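Local coordinates for proximal thread matrix protein 1 (Mytilus galloprovincialis, PDB 4CN9) that binds zinc and probably collagen, as a matrix protein of the mussel byssus built on two von Willebrand factor type A domains, at residues R387-G399 / N409-F423. Residues are numbered along the deposited sequence; the frame is centred on the assembly and turned at random.
Sequences RKEGVVIVAIGVG and NIASSEEYVFTTSSF
Ala-395 to Gly-399 and Tyr-416 to Thr-420 illustrate how an edge strand is laid parallel to its neighbour: the Ala-395 N donates to Tyr-416 O, the Ala-395 O accepts from Phe-418 N at 2.9 Å, and Gly-397 repeats the pattern with Phe-418 O and Thr-420 N. A last bond, from Gly-399 N to Thr-420 O, carries the ladder just past the strand.

Ahead of the ladder, Ser-412 grips Ile-393 by a different means. Ser-412 OG, turned beside its own backbone N (chi1 -75°), accepts from Ile-393 N at 2.9 Å in a nearly straight bond, while Ser-412 N donates to Ile-393 O, so one residue satisfies both the N-H and the C=O of buried Ile-393. Arg-387 lies alongside, its CD 3.5 Å from Ser-412 OG. The arginine's chain bends to bring NH1 to Ile-410 O at 3.2 Å, reaching it from above the carbonyl plane, with a weak bond to Asn-409 O; a water joins NH2 to that second oxygen. The end of helix 404-410 is held in this way, and the next carbonyl, Ala-411 O, accepts a hydrogen bond from Lys-218 NZ of the first von Willebrand factor type A domain.

Side chains alternate between the sheet faces. Ala-395 CB meets Ile-410 CG1 at 3.8 Å on one. On the other, Val-394 CG1 touches Phe-418 CE1, and Val-398 CG1 sits over the centre of the Phe-423 ring, 3.5 Å from the centroid, a CH-pi contact. Helix 272-285 also packs against Phe-423, and strand 362-369 bonds along the far edge of 391-398.

Strand 391-398, helix 404-410 and strand 417-420 form a parallel beta-alpha-beta unit whose second strand, 417-420, lies at one edge of the six-stranded mixed sheet of the second von Willebrand factor type A domain.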
ATOM      1  N   ARG A 387       1.351 -10.615  -4.228  1.00 17.03           N
ATOM      2  CA  ARG A 387       0.521  -9.527  -3.687  1.00 21.06           C
ATOM      3  C   ARG A 387      -0.973  -9.802  -3.830  1.00 20.10           C
ATOM      4  O   ARG A 387      -1.758  -9.436  -2.950  1.00 19.37           O
ATOM      5  CB  ARG A 387       0.892  -8.161  -4.286  1.00 20.88           C
ATOM      6  CG  ARG A 387       2.337  -7.749  -3.978  1.00 21.65           C
ATOM      7  CD  ARG A 387       2.686  -6.334  -4.501  1.00 20.51           C
ATOM      8  NE  ARG A 387       2.259  -6.128  -5.885  1.00 22.75           N
ATOM      9  CZ  ARG A 387       3.048  -6.216  -6.939  1.00 26.05           C
ATOM     10  NH1 ARG A 387       4.338  -6.495  -6.792  1.00 28.97           N
ATOM     11  NH2 ARG A 387       2.541  -6.045  -8.151  1.00 24.26           N
ATOM     12  N   LYS A 388      -1.355 -10.456  -4.922  1.00 20.64           N
ATOM     13  CA  LYS A 388      -2.743 -10.878  -5.129  1.00 20.05           C
ATOM     14  C   LYS A 388      -3.216 -11.884  -4.072  1.00 23.84           C
ATOM     15  O   LYS A 388      -4.411 -12.002  -3.807  1.00 24.14           O
ATOM     16  CB  LYS A 388      -2.927 -11.458  -6.538  1.00 23.42           C
ATOM     17  CG  LYS A 388      -2.933 -10.386  -7.631  1.00 32.30           C
ATOM     18  CD  LYS A 388      -3.092 -10.970  -9.036  1.00 43.07           C
ATOM     19  CE  LYS A 388      -2.811  -9.910 -10.103  1.00 48.52           C
ATOM     20  NZ  LYS A 388      -3.736  -8.744 -10.012  1.00 59.36           N
ATOM     21  N   GLU A 389      -2.273 -12.598  -3.462  1.00 25.03           N
ATOM     22  CA  GLU A 389      -2.585 -13.524  -2.383  1.00 24.09           C
ATOM     23  C   GLU A 389      -2.583 -12.843  -1.016  1.00 23.54           C
ATOM     24  O   GLU A 389      -2.743 -13.502  -0.002  1.00 26.39           O
ATOM     25  CB  GLU A 389      -1.560 -14.658  -2.336  1.00 26.29           C
ATOM     26  CG  GLU A 389      -1.587 -15.604  -3.510  1.00 35.44           C
ATOM     27  CD  GLU A 389      -0.384 -16.541  -3.515  1.00 39.42           C
ATOM     28  OE1 GLU A 389       0.345 -16.599  -2.487  1.00 40.25           O
ATOM     29  OE2 GLU A 389      -0.171 -17.212  -4.552  1.00 52.12           O
ATOM     30  N   GLY A 390      -2.375 -11.536  -0.976  1.00 21.40           N
ATOM     31  CA  GLY A 390      -2.346 -10.835   0.292  1.00 21.63           C
ATOM     32  C   GLY A 390      -0.973 -10.658   0.928  1.00 22.52           C
ATOM     33  O   GLY A 390      -0.865 -10.195   2.071  1.00 22.15           O
ATOM     34  N   VAL A 391       0.086 -11.006   0.205  1.00 21.73           N
ATOM     35  CA  VAL A 391       1.435 -10.851   0.749  1.00 16.25           C
ATOM     36  C   VAL A 391       1.884  -9.396   0.601  1.00 19.56           C
ATOM     37  O   VAL A 391       1.821  -8.819  -0.492  1.00 19.89           O
ATOM     38  CB  VAL A 391       2.437 -11.776   0.044  1.00 18.95           C
ATOM     39  CG1 VAL A 391       3.852 -11.572   0.594  1.00 21.62           C
ATOM     40  CG2 VAL A 391       2.011 -13.218   0.179  1.00 18.69           C
ATOM     41  N   VAL A 392       2.313  -8.795   1.705  1.00 18.16           N
ATOM     42  CA  VAL A 392       2.916  -7.475   1.655  1.00 16.85           C
ATOM     43  C   VAL A 392       4.417  -7.623   1.432  1.00 15.57           C
ATOM     44  O   VAL A 392       5.075  -8.356   2.157  1.00 17.42           O
ATOM     45  CB  VAL A 392       2.674  -6.684   2.952  1.00 17.74           C
ATOM     46  CG1 VAL A 392       3.487  -5.407   2.957  1.00 21.88           C
ATOM     47  CG2 VAL A 392       1.192  -6.391   3.122  1.00 21.45           C
ATOM     48  N   ILE A 393       4.956  -6.927   0.428  1.00 17.94           N
ATOM     49  CA  ILE A 393       6.368  -7.070   0.077  1.00 15.15           C
ATOM     50  C   ILE A 393       7.172  -5.795   0.323  1.00 16.41           C
ATOM     51  O   ILE A 393       6.835  -4.699  -0.166  1.00 16.17           O
ATOM     52  CB  ILE A 393       6.545  -7.500  -1.401  1.00 16.73           C
ATOM     53  CG1 ILE A 393       5.726  -8.768  -1.689  1.00 18.33           C
ATOM     54  CG2 ILE A 393       8.017  -7.710  -1.712  1.00 13.51           C
ATOM     55  CD1 ILE A 393       5.780  -9.236  -3.129  1.00 18.54           C
ATOM     56  N   VAL A 394       8.244  -5.963   1.088  1.00 14.74           N
ATOM     57  CA  VAL A 394       9.216  -4.914   1.346  1.00 14.38           C
ATOM     58  C   VAL A 394      10.503  -5.265   0.560  1.00 12.05           C
ATOM     59  O   VAL A 394      10.914  -6.416   0.569  1.00 14.86           O
ATOM     60  CB  VAL A 394       9.518  -4.857   2.859  1.00 16.47           C
ATOM     61  CG1 VAL A 394      10.609  -3.849   3.175  1.00 17.47           C
ATOM     62  CG2 VAL A 394       8.242  -4.554   3.640  1.00 17.24           C
ATOM     63  N   ALA A 395      11.096  -4.283  -0.125  1.00 14.71           N
ATOM     64  CA  ALA A 395      12.258  -4.494  -1.000  1.00 17.13           C
ATOM     65  C   ALA A 395      13.432  -3.588  -0.613  1.00 16.64           C
ATOM     66  O   ALA A 395      13.295  -2.373  -0.576  1.00 15.33           O
ATOM     67  CB  ALA A 395      11.885  -4.228  -2.473  1.00 15.08           C
ATOM     68  N   ILE A 396      14.590  -4.197  -0.375  1.00 14.11           N
ATOM     69  CA  ILE A 396      15.786  -3.493   0.044  1.00 14.26           C
ATOM     70  C   ILE A 396      16.946  -3.782  -0.893  1.00 14.56           C
ATOM     71  O   ILE A 396      17.263  -4.939  -1.142  1.00 16.96           O
ATOM     72  CB  ILE A 396      16.215  -3.939   1.457  1.00 16.10           C
ATOM     73  CG1 ILE A 396      15.083  -3.687   2.451  1.00 16.94           C
ATOM     74  CG2 ILE A 396      17.521  -3.258   1.866  1.00 17.36           C
ATOM     75  CD1 ILE A 396      15.168  -4.504   3.728  1.00 19.28           C
ATOM     76  N   GLY A 397      17.565  -2.723  -1.414  1.00 16.87           N
ATOM     77  CA  GLY A 397      18.792  -2.825  -2.197  1.00 16.13           C
ATOM     78  C   GLY A 397      19.993  -2.287  -1.424  1.00 17.49           C
ATOM     79  O   GLY A 397      19.914  -1.234  -0.782  1.00 16.91           O
ATOM     80  N   VAL A 398      21.105  -3.014  -1.470  1.00 19.72           N
ATOM     81  CA  VAL A 398      22.334  -2.608  -0.791  1.00 22.22           C
ATOM     82  C   VAL A 398      23.476  -2.506  -1.784  1.00 26.56           C
ATOM     83  O   VAL A 398      23.732  -3.446  -2.552  1.00 27.89           O
ATOM     84  CB  VAL A 398      22.736  -3.625   0.283  1.00 25.35           C
ATOM     85  CG1 VAL A 398      23.896  -3.093   1.124  1.00 31.69           C
ATOM     86  CG2 VAL A 398      21.559  -3.959   1.160  1.00 22.94           C
ATOM     87  N   GLY A 399      24.144  -1.357  -1.810  1.00 27.69           N
ATOM     88  CA  GLY A 399      25.300  -1.192  -2.678  1.00 27.32           C
ATOM     89  C   GLY A 399      24.999  -0.463  -3.958  1.00 27.80           C
ATOM     90  O   GLY A 399      24.081   0.363  -4.002  1.00 30.72           O
ATOM     91  N   ASN A 409       9.280  -2.497  -8.732  1.00 18.02           N
ATOM     92  CA  ASN A 409       8.360  -3.473  -9.308  1.00 19.39           C
ATOM     93  C   ASN A 409       7.856  -4.509  -8.313  1.00 21.36           C
ATOM     94  O   ASN A 409       6.697  -4.914  -8.373  1.00 21.98           O
ATOM     95  CB  ASN A 409       8.987  -4.216 -10.486  1.00 21.04           C
ATOM     96  CG  ASN A 409       9.192  -3.325 -11.696  1.00 25.75           C
ATOM     97  OD1 ASN A 409       8.682  -2.205 -11.756  1.00 27.37           O
ATOM     98  ND2 ASN A 409       9.933  -3.829 -12.672  1.00 29.78           N
ATOM     99  N   ILE A 410       8.721  -4.979  -7.421  1.00 17.59           N
ATOM    100  CA  ILE A 410       8.320  -6.072  -6.555  1.00 18.87           C
ATOM    101  C   ILE A 410       7.626  -5.617  -5.285  1.00 15.93           C
ATOM    102  O   ILE A 410       6.823  -6.352  -4.754  1.00 16.96           O
ATOM    103  CB  ILE A 410       9.481  -7.028  -6.180  1.00 21.91           C
ATOM    104  CG1 ILE A 410      10.431  -6.385  -5.196  1.00 20.50           C
ATOM    105  CG2 ILE A 410      10.227  -7.513  -7.427  1.00 23.12           C
ATOM    106  CD1 ILE A 410      11.390  -7.387  -4.563  1.00 27.55           C
ATOM    107  N   ALA A 411       7.958  -4.438  -4.780  1.00 16.57           N
ATOM    108  CA  ALA A 411       7.392  -3.980  -3.513  1.00 17.26           C
ATOM    109  C   ALA A 411       5.907  -3.671  -3.638  1.00 17.92           C
ATOM    110  O   ALA A 411       5.411  -3.386  -4.730  1.00 17.14           O
ATOM    111  CB  ALA A 411       8.129  -2.767  -3.004  1.00 18.14           C
ATOM    112  N   SER A 412       5.214  -3.703  -2.503  1.00 18.03           N
ATOM    113  CA  SER A 412       3.782  -3.422  -2.450  1.00 16.78           C
ATOM    114  C   SER A 412       3.530  -1.923  -2.608  1.00 19.84           C
ATOM    115  O   SER A 412       2.407  -1.484  -2.907  1.00 19.37           O
ATOM    116  CB  SER A 412       3.180  -3.932  -1.132  1.00 16.07           C
ATOM    117  OG  SER A 412       3.036  -5.348  -1.121  1.00 19.61           O
ATOM    118  N   SER A 413       4.586  -1.148  -2.392  1.00 17.73           N
ATOM    119  CA  SER A 413       4.544   0.281  -2.542  1.00 20.70           C
ATOM    120  C   SER A 413       5.960   0.815  -2.625  1.00 19.91           C
ATOM    121  O   SER A 413       6.878   0.249  -2.036  1.00 18.00           O
ATOM    122  CB  SER A 413       3.817   0.907  -1.341  1.00 18.15           C
ATOM    123  OG  SER A 413       3.913   2.309  -1.397  1.00 21.64           O
ATOM    124  N   GLU A 414       6.149   1.916  -3.346  1.00 18.55           N
ATOM    125  CA  GLU A 414       7.455   2.571  -3.378  1.00 18.89           C
ATOM    126  C   GLU A 414       7.858   3.096  -2.007  1.00 23.21           C
ATOM    127  O   GLU A 414       9.041   3.272  -1.727  1.00 21.57           O
ATOM    128  CB  GLU A 414       7.506   3.684  -4.447  1.00 24.92           C
ATOM    129  CG  GLU A 414       8.909   4.235  -4.648  1.00 31.28           C
ATOM    130  CD  GLU A 414       9.086   5.028  -5.949  1.00 38.03           C
ATOM    131  OE1 GLU A 414       8.208   4.965  -6.839  1.00 36.28           O
ATOM    132  OE2 GLU A 414      10.135   5.701  -6.078  1.00 41.94           O
ATOM    133  N   GLU A 415       6.888   3.298  -1.123  1.00 18.98           N
ATOM    134  CA  GLU A 415       7.204   3.629   0.258  1.00 20.37           C
ATOM    135  C   GLU A 415       7.870   2.468   0.999  1.00 23.02           C
ATOM    136  O   GLU A 415       8.486   2.675   2.057  1.00 20.51           O
ATOM    137  CB  GLU A 415       5.935   4.059   1.003  1.00 28.15           C
ATOM    138  CG  GLU A 415       5.308   5.319   0.429  1.00 32.42           C
ATOM    139  CD  GLU A 415       6.128   6.548   0.736  1.00 39.57           C
ATOM    140  OE1 GLU A 415       6.911   6.508   1.710  1.00 45.35           O
ATOM    141  OE2 GLU A 415       6.003   7.556   0.007  1.00 43.94           O
ATOM    142  N   TYR A 416       7.749   1.256   0.448  1.00 16.48           N
ATOM    143  CA  TYR A 416       8.284   0.053   1.088  1.00 17.30           C
ATOM    144  C   TYR A 416       9.579  -0.388   0.406  1.00 14.60           C
ATOM    145  O   TYR A 416      10.003  -1.538   0.557  1.00 17.27           O
ATOM    146  CB  TYR A 416       7.294  -1.115   1.041  1.00 20.47           C
ATOM    147  CG  TYR A 416       5.893  -0.849   1.588  1.00 19.25           C
ATOM    148  CD1 TYR A 416       5.575   0.329   2.265  1.00 21.85           C
ATOM    149  CD2 TYR A 416       4.890  -1.780   1.400  1.00 19.11           C
ATOM    150  CE1 TYR A 416       4.280   0.560   2.745  1.00 20.82           C
ATOM    151  CE2 TYR A 416       3.600  -1.565   1.881  1.00 23.90           C
ATOM    152  CZ  TYR A 416       3.303  -0.400   2.551  1.00 23.04           C
ATOM    153  OH  TYR A 416       2.012  -0.205   2.981  1.00 26.29           O
ATOM    154  N   VAL A 417      10.180   0.536  -0.335  1.00 13.69           N
ATOM    155  CA  VAL A 417      11.470   0.365  -0.998  1.00 16.69           C
ATOM    156  C   VAL A 417      12.568   1.128  -0.246  1.00 19.32           C
ATOM    157  O   VAL A 417      12.434   2.312   0.046  1.00 15.50           O
ATOM    158  CB  VAL A 417      11.424   0.915  -2.449  1.00 16.84           C
ATOM    159  CG1 VAL A 417      12.828   0.988  -3.069  1.00 17.75           C
ATOM    160  CG2 VAL A 417      10.514   0.091  -3.307  1.00 17.36           C
ATOM    161  N   PHE A 418      13.670   0.442   0.042  1.00 20.33           N
ATOM    162  CA  PHE A 418      14.762   1.020   0.802  1.00 15.70           C
ATOM    163  C   PHE A 418      16.072   0.735   0.094  1.00 19.75           C
ATOM    164  O   PHE A 418      16.250  -0.345  -0.480  1.00 17.63           O
ATOM    165  CB  PHE A 418      14.817   0.418   2.206  1.00 18.84           C
ATOM    166  CG  PHE A 418      13.588   0.655   3.016  1.00 16.99           C
ATOM    167  CD1 PHE A 418      12.511  -0.213   2.937  1.00 16.92           C
ATOM    168  CD2 PHE A 418      13.499   1.758   3.850  1.00 21.40           C
ATOM    169  CE1 PHE A 418      11.364   0.012   3.685  1.00 18.50           C
ATOM    170  CE2 PHE A 418      12.363   1.992   4.591  1.00 21.68           C
ATOM    171  CZ  PHE A 418      11.295   1.120   4.519  1.00 21.05           C
ATOM    172  N   THR A 419      16.982   1.711   0.124  1.00 18.91           N
ATOM    173  CA  THR A 419      18.309   1.558  -0.472  1.00 21.97           C
ATOM    174  C   THR A 419      19.365   2.110   0.497  1.00 24.81           C
ATOM    175  O   THR A 419      19.118   3.079   1.221  1.00 21.83           O
ATOM    176  CB  THR A 419      18.440   2.285  -1.851  1.00 22.48           C
ATOM    177  OG1 THR A 419      18.280   3.698  -1.681  1.00 25.14           O
ATOM    178  CG2 THR A 419      17.404   1.801  -2.859  1.00 24.71           C
ATOM    179  N   THR A 420      20.518   1.454   0.547  1.00 23.46           N
ATOM    180  CA  THR A 420      21.643   1.941   1.349  1.00 24.95           C
ATOM    181  C   THR A 420      22.917   1.697   0.561  1.00 26.13           C
ATOM    182  O   THR A 420      22.994   0.767  -0.229  1.00 24.55           O
ATOM    183  CB  THR A 420      21.748   1.259   2.768  1.00 30.30           C
ATOM    184  OG1 THR A 420      22.060  -0.140   2.652  1.00 30.81           O
ATOM    185  CG2 THR A 420      20.447   1.393   3.551  1.00 37.18           C
ATOM    186  N   SER A 421      23.937   2.510   0.795  1.00 27.24           N
ATOM    187  CA  SER A 421      25.180   2.383   0.046  1.00 27.67           C
ATOM    188  C   SER A 421      26.020   1.203   0.530  1.00 26.22           C
ATOM    189  O   SER A 421      26.849   0.681  -0.207  1.00 29.34           O
ATOM    190  CB  SER A 421      26.001   3.666   0.191  1.00 27.55           C
ATOM    191  OG  SER A 421      26.281   3.884   1.556  1.00 30.57           O
ATOM    192  N   SER A 422      25.828   0.792   1.776  1.00 26.93           N
ATOM    193  CA  SER A 422      26.625  -0.291   2.325  1.00 27.30           C
ATOM    194  C   SER A 422      25.843  -1.087   3.338  1.00 25.15           C
ATOM    195  O   SER A 422      24.835  -0.627   3.883  1.00 22.55           O
ATOM    196  CB  SER A 422      27.890   0.241   3.008  1.00 28.60           C
ATOM    197  OG  SER A 422      27.583   0.804   4.262  1.00 30.97           O
ATOM    198  N   PHE A 423      26.354  -2.278   3.603  1.00 22.52           N
ATOM    199  CA  PHE A 423      25.762  -3.179   4.576  1.00 27.72           C
ATOM    200  C   PHE A 423      25.865  -2.625   5.999  1.00 26.22           C
ATOM    201  O   PHE A 423      25.012  -2.899   6.831  1.00 22.76           O
ATOM    202  CB  PHE A 423      26.408  -4.553   4.444  1.00 26.26           C
ATOM    203  CG  PHE A 423      25.970  -5.302   3.203  1.00 25.86           C
ATOM    204  CD1 PHE A 423      26.607  -5.101   1.994  1.00 26.68           C
ATOM    205  CD2 PHE A 423      24.901  -6.191   3.256  1.00 22.89           C
ATOM    206  CE1 PHE A 423      26.193  -5.781   0.855  1.00 25.93           C
ATOM    207  CE2 PHE A 423      24.479  -6.864   2.132  1.00 24.22           C
ATOM    208  CZ  PHE A 423      25.129  -6.669   0.932  1.00 24.32           C
TER
HETATM  209  O   HOH W   1       4.626  -6.571  -9.832  1.00 29.03           O